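Local coordinates for protein D-3-phosphoglycerate dehydrogenase (Sulfolobus tokodaii, PDB 2EKL) that binds NAD and probably catalyses the NAD-dependent oxidation of 3-phosphoglycerate that feeds amino-acid biosynthesis, at residues A[212-216]-A[217-221]; A[243-247]-A[248-252]. All blocks are in the same frame, centred on the assembly; numbering follows the deposited sequence.

How the contacts relate
Both contacts belong to the NAD-binding domain and its parallel, Rossmann-type sheet. Contact 1 comes first along the chain, where the loop after strand 199-202 enters helix 216-221; strand 226-230 then leads to helix 239-247, at whose end contact 2 turns the chain into strand 251-256. Their centres are about 13 Å apart, and the two helices that pack here each connect neighbouring strands of the sheet. Phe219 and Tyr245 bring their rings together nearly parallel, Tyr245 OH bonds Glu220, Lys250 NZ bonds the Phe219 carbonyl, and Tyr216 OH bonds Asp244. Contact 1 alone reaches the cofactor, through Ile213; contact 2 lies away from it.

Contact 1: A[212-216]-A[217-221]; sequences PIIDY and PQFEL
Gln218 reaches back to the residue that precedes its own helix: its OE1 accepts the backbone N of Asp215 at 2.8 Å, with the donor in the carbonyl plane and on a lone pair. The bend at chi2 (68°) folds the chain back toward the start of the helix, and its CG rests 3.4 Å from Ile213 O. Glutamine suits the place because it offers an acceptor on a chain long enough to make this return. With Asp215 as N-cap residue and Gln218 three places on, this is the reciprocal half of a capping box. The other half is missing: the Asp215 side chain makes no capping bond, and its OD1 takes the adjacent Tyr216 N at 2.6 Å through its anti lone pair and bonds Asn238. An alanine at Gln218 is likely to leave the Asp215 amide without its acceptor and the Ile213 carbonyl without the chain lying against it. Phe219 N to Asp215 O and Glu220 N to Tyr216 O, both 3.0 Å, close the first helical turn. Pro217, whose missing N-H a first turn does not need, packs its CD 3.4 Å from Tyr216 CB; Tyr216 OH bonds Asp244 OD2. On the buried side, Ile214 CG2, anti to its backbone N, sits 3.7 Å above the Phe219 ring plane, offset toward the rim, in a CH-pi contact; a branched aliphatic lets one methyl lie on the aromatic face. Phe219 also packs against Ala241 and Leu242 of helix 239-247, while Ile213, in the loop before the helix, touches the bound NAD close to Val204.

Contact 2: A[243-247]-A[248-252]; sequences LDYIK and KGKVY
Lys248, extended beyond CG, runs beside Tyr245, the two side chains pointing the same way, and sets its NZ over one face of the tyrosine ring. The ammonium lies 4.0 Å from the ring centroid of Tyr245 and 25° off the normal, a cation-pi contact displaced toward the rim. A lysine is long enough to reach it, and the electron-rich face of the phenol ring attracts a cation; Tyr245 OH is held by Glu220. The Asp244 carboxylate crosses the lysine chain at a slant, its OD1 3.0 Å from Lys248 CE. Its OD2, also bonded to Tyr216 OH, makes a long salt bridge to Lys248 NZ, 3.8 Å, supplemented by a water that donates to OD2 and accepts from NZ. Val251 packs inward: its CG2 meets Tyr245 CB at 3.9 Å and its CB lies 3.8 Å from Ile246 CG1. Helix 239-247 ends in a Schellman motif: Gly249 N donates to Ile246 O and Lys250 N, weakly, to Tyr245 O, which takes Val251 N as an extra bond. At phi 93° a side chain would jam against Lys248 O, so glycine fits. Ring face, carboxylate and bridging water together probably limit the ammonium's freedom to swing.

Contact 1: A[212-216]-A[217-221]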
loop_
_atom_site.group_PDB
_atom_site.type_symbol
_atom_site.label_atom_id
_atom_site.label_comp_id
_atom_site.label_asym_id
_atom_site.label_seq_id
_atom_site.Cartn_x
_atom_site.Cartn_y
_atom_site.Cartn_z
ATOM N N PRO A 212 -19.652 -0.451 -19.722
ATOM C CA PRO A 212 -18.673 0.091 -18.772
ATOM C C PRO A 212 -18.828 1.581 -18.507
ATOM O O PRO A 212 -19.149 2.353 -19.408
ATOM C CB PRO A 212 -17.333 -0.255 -19.421
ATOM C CG PRO A 212 -17.654 -0.278 -20.884
ATOM C CD PRO A 212 -18.982 -0.997 -20.913
ATOM N N ILE A 213 -18.603 1.978 -17.258
ATOM C CA ILE A 213 -18.703 3.378 -16.869
ATOM C C ILE A 213 -17.480 4.128 -17.376
ATOM O O ILE A 213 -17.553 5.310 -17.707
ATOM C CB ILE A 213 -18.791 3.520 -15.339
ATOM C CG1 ILE A 213 -20.031 2.780 -14.834
ATOM C CG2 ILE A 213 -18.844 4.993 -14.944
ATOM C CD1 ILE A 213 -21.310 3.206 -15.521
ATOM N N ILE A 214 -16.352 3.431 -17.429
ATOM C CA ILE A 214 -15.126 4.031 -17.920
ATOM C C ILE A 214 -14.915 3.469 -19.318
ATOM O O ILE A 214 -14.397 2.361 -19.486
ATOM C CB ILE A 214 -13.919 3.685 -17.014
ATOM C CG1 ILE A 214 -14.223 4.095 -15.567
ATOM C CG2 ILE A 214 -12.679 4.427 -17.490
ATOM C CD1 ILE A 214 -14.570 5.570 -15.395
ATOM N N ASP A 215 -15.348 4.237 -20.313
ATOM C CA ASP A 215 -15.243 3.839 -21.712
ATOM C C ASP A 215 -14.359 4.829 -22.465
ATOM O O ASP A 215 -13.694 5.669 -21.855
ATOM C CB ASP A 215 -16.641 3.782 -22.347
ATOM C CG ASP A 215 -16.747 2.734 -23.445
ATOM O OD1 ASP A 215 -15.857 2.686 -24.321
ATOM O OD2 ASP A 215 -17.726 1.960 -23.433
ATOM N N TYR A 216 -14.356 4.742 -23.789
ATOM C CA TYR A 216 -13.510 5.618 -24.589
ATOM C C TYR A 216 -13.578 7.114 -24.299
ATOM O O TYR A 216 -12.543 7.762 -24.162
ATOM C CB TYR A 216 -13.741 5.362 -26.081
ATOM C CG TYR A 216 -12.822 4.293 -26.622
ATOM C CD1 TYR A 216 -11.505 4.601 -26.964
ATOM C CD2 TYR A 216 -13.240 2.966 -26.734
ATOM C CE1 TYR A 216 -10.624 3.619 -27.399
ATOM C CE2 TYR A 216 -12.366 1.975 -27.172
ATOM C CZ TYR A 216 -11.061 2.307 -27.500
ATOM O OH TYR A 216 -10.184 1.335 -27.918
ATOM N N PRO A 217 -14.789 7.690 -24.210
ATOM C CA PRO A 217 -14.884 9.128 -23.933
ATOM C C PRO A 217 -14.235 9.510 -22.604
ATOM O O PRO A 217 -13.579 10.548 -22.496
ATOM C CB PRO A 217 -16.389 9.382 -23.931
ATOM C CG PRO A 217 -16.914 8.327 -24.870
ATOM C CD PRO A 217 -16.122 7.112 -24.443
ATOM N N GLN A 218 -14.423 8.662 -21.598
ATOM C CA GLN A 218 -13.864 8.904 -20.273
ATOM C C GLN A 218 -12.340 8.822 -20.296
ATOM O O GLN A 218 -11.664 9.635 -19.672
ATOM C CB GLN A 218 -14.429 7.895 -19.265
ATOM C CG GLN A 218 -15.930 8.035 -18.984
ATOM C CD GLN A 218 -16.801 7.674 -20.178
ATOM O OE1 GLN A 218 -16.615 6.633 -20.807
ATOM N NE2 GLN A 218 -17.769 8.529 -20.485
ATOM N N PHE A 219 -11.800 7.839 -21.009
ATOM C CA PHE A 219 -10.350 7.697 -21.111
ATOM C C PHE A 219 -9.750 8.929 -21.787
ATOM O O PHE A 219 -8.670 9.387 -21.421
ATOM C CB PHE A 219 -9.986 6.446 -21.922
ATOM C CG PHE A 219 -9.887 5.192 -21.099
ATOM C CD1 PHE A 219 -8.821 5.000 -20.223
ATOM C CD2 PHE A 219 -10.863 4.207 -21.190
ATOM C CE1 PHE A 219 -8.729 3.847 -19.448
ATOM C CE2 PHE A 219 -10.784 3.044 -20.416
ATOM C CZ PHE A 219 -9.713 2.866 -19.544
ATOM N N GLU A 220 -10.455 9.463 -22.779
ATOM C CA GLU A 220 -9.965 10.634 -23.495
ATOM C C GLU A 220 -9.935 11.866 -22.587
ATOM O O GLU A 220 -9.045 12.709 -22.699
ATOM C CB GLU A 220 -10.847 10.902 -24.720
ATOM C CG GLU A 220 -10.263 11.890 -25.722
ATOM C CD GLU A 220 -8.889 11.475 -26.229
ATOM O OE1 GLU A 220 -8.706 10.286 -26.564
ATOM O OE2 GLU A 220 -7.992 12.341 -26.298
ATOM N N LEU A 221 -10.907 11.961 -21.686
ATOM C CA LEU A 221 -10.999 13.087 -20.762
ATOM C C LEU A 221 -9.928 13.063 -19.677
ATOM O O LEU A 221 -9.588 14.098 -19.109
ATOM C CB LEU A 221 -12.374 13.101 -20.086
ATOM C CG LEU A 221 -13.565 13.678 -20.854
ATOM C CD1 LEU A 221 -14.865 13.239 -20.191
ATOM C CD2 LEU A 221 -13.458 15.200 -20.890
#

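Contact 2: A[243-247]-A[248-252]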
loop_
_atom_site.group_PDB
_atom_site.type_symbol
_atom_site.label_atom_id
_atom_site.label_comp_id
_atom_site.label_asym_id
_atom_site.label_seq_id
_atom_site.Cartn_x
_atom_site.Cartn_y
_atom_site.Cartn_z
ATOM N N LEU A 243 -6.403 -1.085 -22.645
ATOM C CA LEU A 243 -5.177 -1.550 -23.279
ATOM C C LEU A 243 -4.706 -0.527 -24.310
ATOM O O LEU A 243 -3.515 -0.243 -24.426
ATOM C CB LEU A 243 -5.418 -2.908 -23.952
ATOM C CG LEU A 243 -4.241 -3.520 -24.722
ATOM C CD1 LEU A 243 -3.051 -3.724 -23.797
ATOM C CD2 LEU A 243 -4.675 -4.845 -25.323
ATOM N N ASP A 244 -5.658 0.030 -25.048
ATOM C CA ASP A 244 -5.373 1.031 -26.068
ATOM C C ASP A 244 -4.652 2.222 -25.442
ATOM O O ASP A 244 -3.593 2.649 -25.915
ATOM C CB ASP A 244 -6.690 1.484 -26.711
ATOM C CG ASP A 244 -6.484 2.382 -27.918
ATOM O OD1 ASP A 244 -5.320 2.695 -28.247
ATOM O OD2 ASP A 244 -7.496 2.773 -28.541
ATOM N N TYR A 245 -5.223 2.753 -24.366
ATOM C CA TYR A 245 -4.641 3.904 -23.694
ATOM C C TYR A 245 -3.363 3.618 -22.914
ATOM O O TYR A 245 -2.582 4.532 -22.647
ATOM C CB TYR A 245 -5.700 4.565 -22.810
ATOM C CG TYR A 245 -6.645 5.425 -23.617
ATOM C CD1 TYR A 245 -6.329 6.754 -23.912
ATOM C CD2 TYR A 245 -7.822 4.898 -24.141
ATOM C CE1 TYR A 245 -7.164 7.533 -24.714
ATOM C CE2 TYR A 245 -8.666 5.669 -24.948
ATOM C CZ TYR A 245 -8.328 6.984 -25.227
ATOM O OH TYR A 245 -9.155 7.750 -26.013
ATOM N N ILE A 246 -3.143 2.362 -22.541
ATOM C CA ILE A 246 -1.911 2.008 -21.845
ATOM C C ILE A 246 -0.802 1.968 -22.900
ATOM O O ILE A 246 0.298 2.487 -22.690
ATOM C CB ILE A 246 -2.024 0.631 -21.150
ATOM C CG1 ILE A 246 -2.875 0.763 -19.882
ATOM C CG2 ILE A 246 -0.637 0.096 -20.800
ATOM C CD1 ILE A 246 -3.045 -0.533 -19.110
ATOM N N LYS A 247 -1.104 1.372 -24.049
ATOM C CA LYS A 247 -0.129 1.285 -25.127
ATOM C C LYS A 247 0.220 2.657 -25.698
ATOM O O LYS A 247 1.339 2.870 -26.160
ATOM C CB LYS A 247 -0.644 0.348 -26.224
ATOM C CG LYS A 247 -0.721 -1.100 -25.755
ATOM C CD LYS A 247 -1.367 -2.017 -26.778
ATOM C CE LYS A 247 -0.504 -2.177 -28.016
ATOM N NZ LYS A 247 -1.054 -3.231 -28.916
ATOM N N LYS A 248 -0.735 3.585 -25.657
ATOM C CA LYS A 248 -0.506 4.945 -26.146
ATOM C C LYS A 248 0.433 5.673 -25.186
ATOM O O LYS A 248 1.040 6.685 -25.540
ATOM C CB LYS A 248 -1.821 5.726 -26.231
ATOM C CG LYS A 248 -2.782 5.258 -27.304
ATOM C CD LYS A 248 -4.066 6.071 -27.258
ATOM C CE LYS A 248 -5.025 5.658 -28.359
ATOM N NZ LYS A 248 -6.321 6.380 -28.267
ATOM N N GLY A 249 0.533 5.155 -23.965
ATOM C CA GLY A 249 1.393 5.762 -22.967
ATOM C C GLY A 249 0.670 6.757 -22.073
ATOM O O GLY A 249 1.293 7.408 -21.231
ATOM N N LYS A 250 -0.644 6.878 -22.237
ATOM C CA LYS A 250 -1.403 7.823 -21.427
ATOM C C LYS A 250 -1.605 7.358 -19.992
ATOM O O LYS A 250 -1.455 8.141 -19.054
ATOM C CB LYS A 250 -2.771 8.108 -22.050
ATOM C CG LYS A 250 -3.528 9.204 -21.304
ATOM C CD LYS A 250 -4.794 9.632 -22.021
ATOM C CE LYS A 250 -5.429 10.815 -21.306
ATOM N NZ LYS A 250 -6.672 11.282 -21.979
ATOM N N VAL A 251 -1.967 6.091 -19.824
ATOM C CA VAL A 251 -2.194 5.538 -18.491
ATOM C C VAL A 251 -0.864 5.097 -17.896
ATOM O O VAL A 251 -0.173 4.253 -18.466
ATOM C CB VAL A 251 -3.164 4.330 -18.555
ATOM C CG1 VAL A 251 -3.339 3.713 -17.171
ATOM C CG2 VAL A 251 -4.515 4.783 -19.108
ATOM N N TYR A 252 -0.501 5.685 -16.760
ATOM C CA TYR A 252 0.751 5.350 -16.093
ATOM C C TYR A 252 0.680 3.923 -15.564
ATOM O O TYR A 252 1.650 3.159 -15.651
ATOM C CB TYR A 252 0.999 6.317 -14.931
ATOM C CG TYR A 252 2.308 6.097 -14.211
ATOM C CD1 TYR A 252 3.509 6.561 -14.749
ATOM C CD2 TYR A 252 2.349 5.419 -12.993
ATOM C CE1 TYR A 252 4.720 6.359 -14.089
ATOM C CE2 TYR A 252 3.558 5.208 -12.324
ATOM C CZ TYR A 252 4.736 5.683 -12.878
ATOM O OH TYR A 252 5.933 5.493 -12.224
HETATM O O HOH W 1 -8.179 5.290 -29.587
#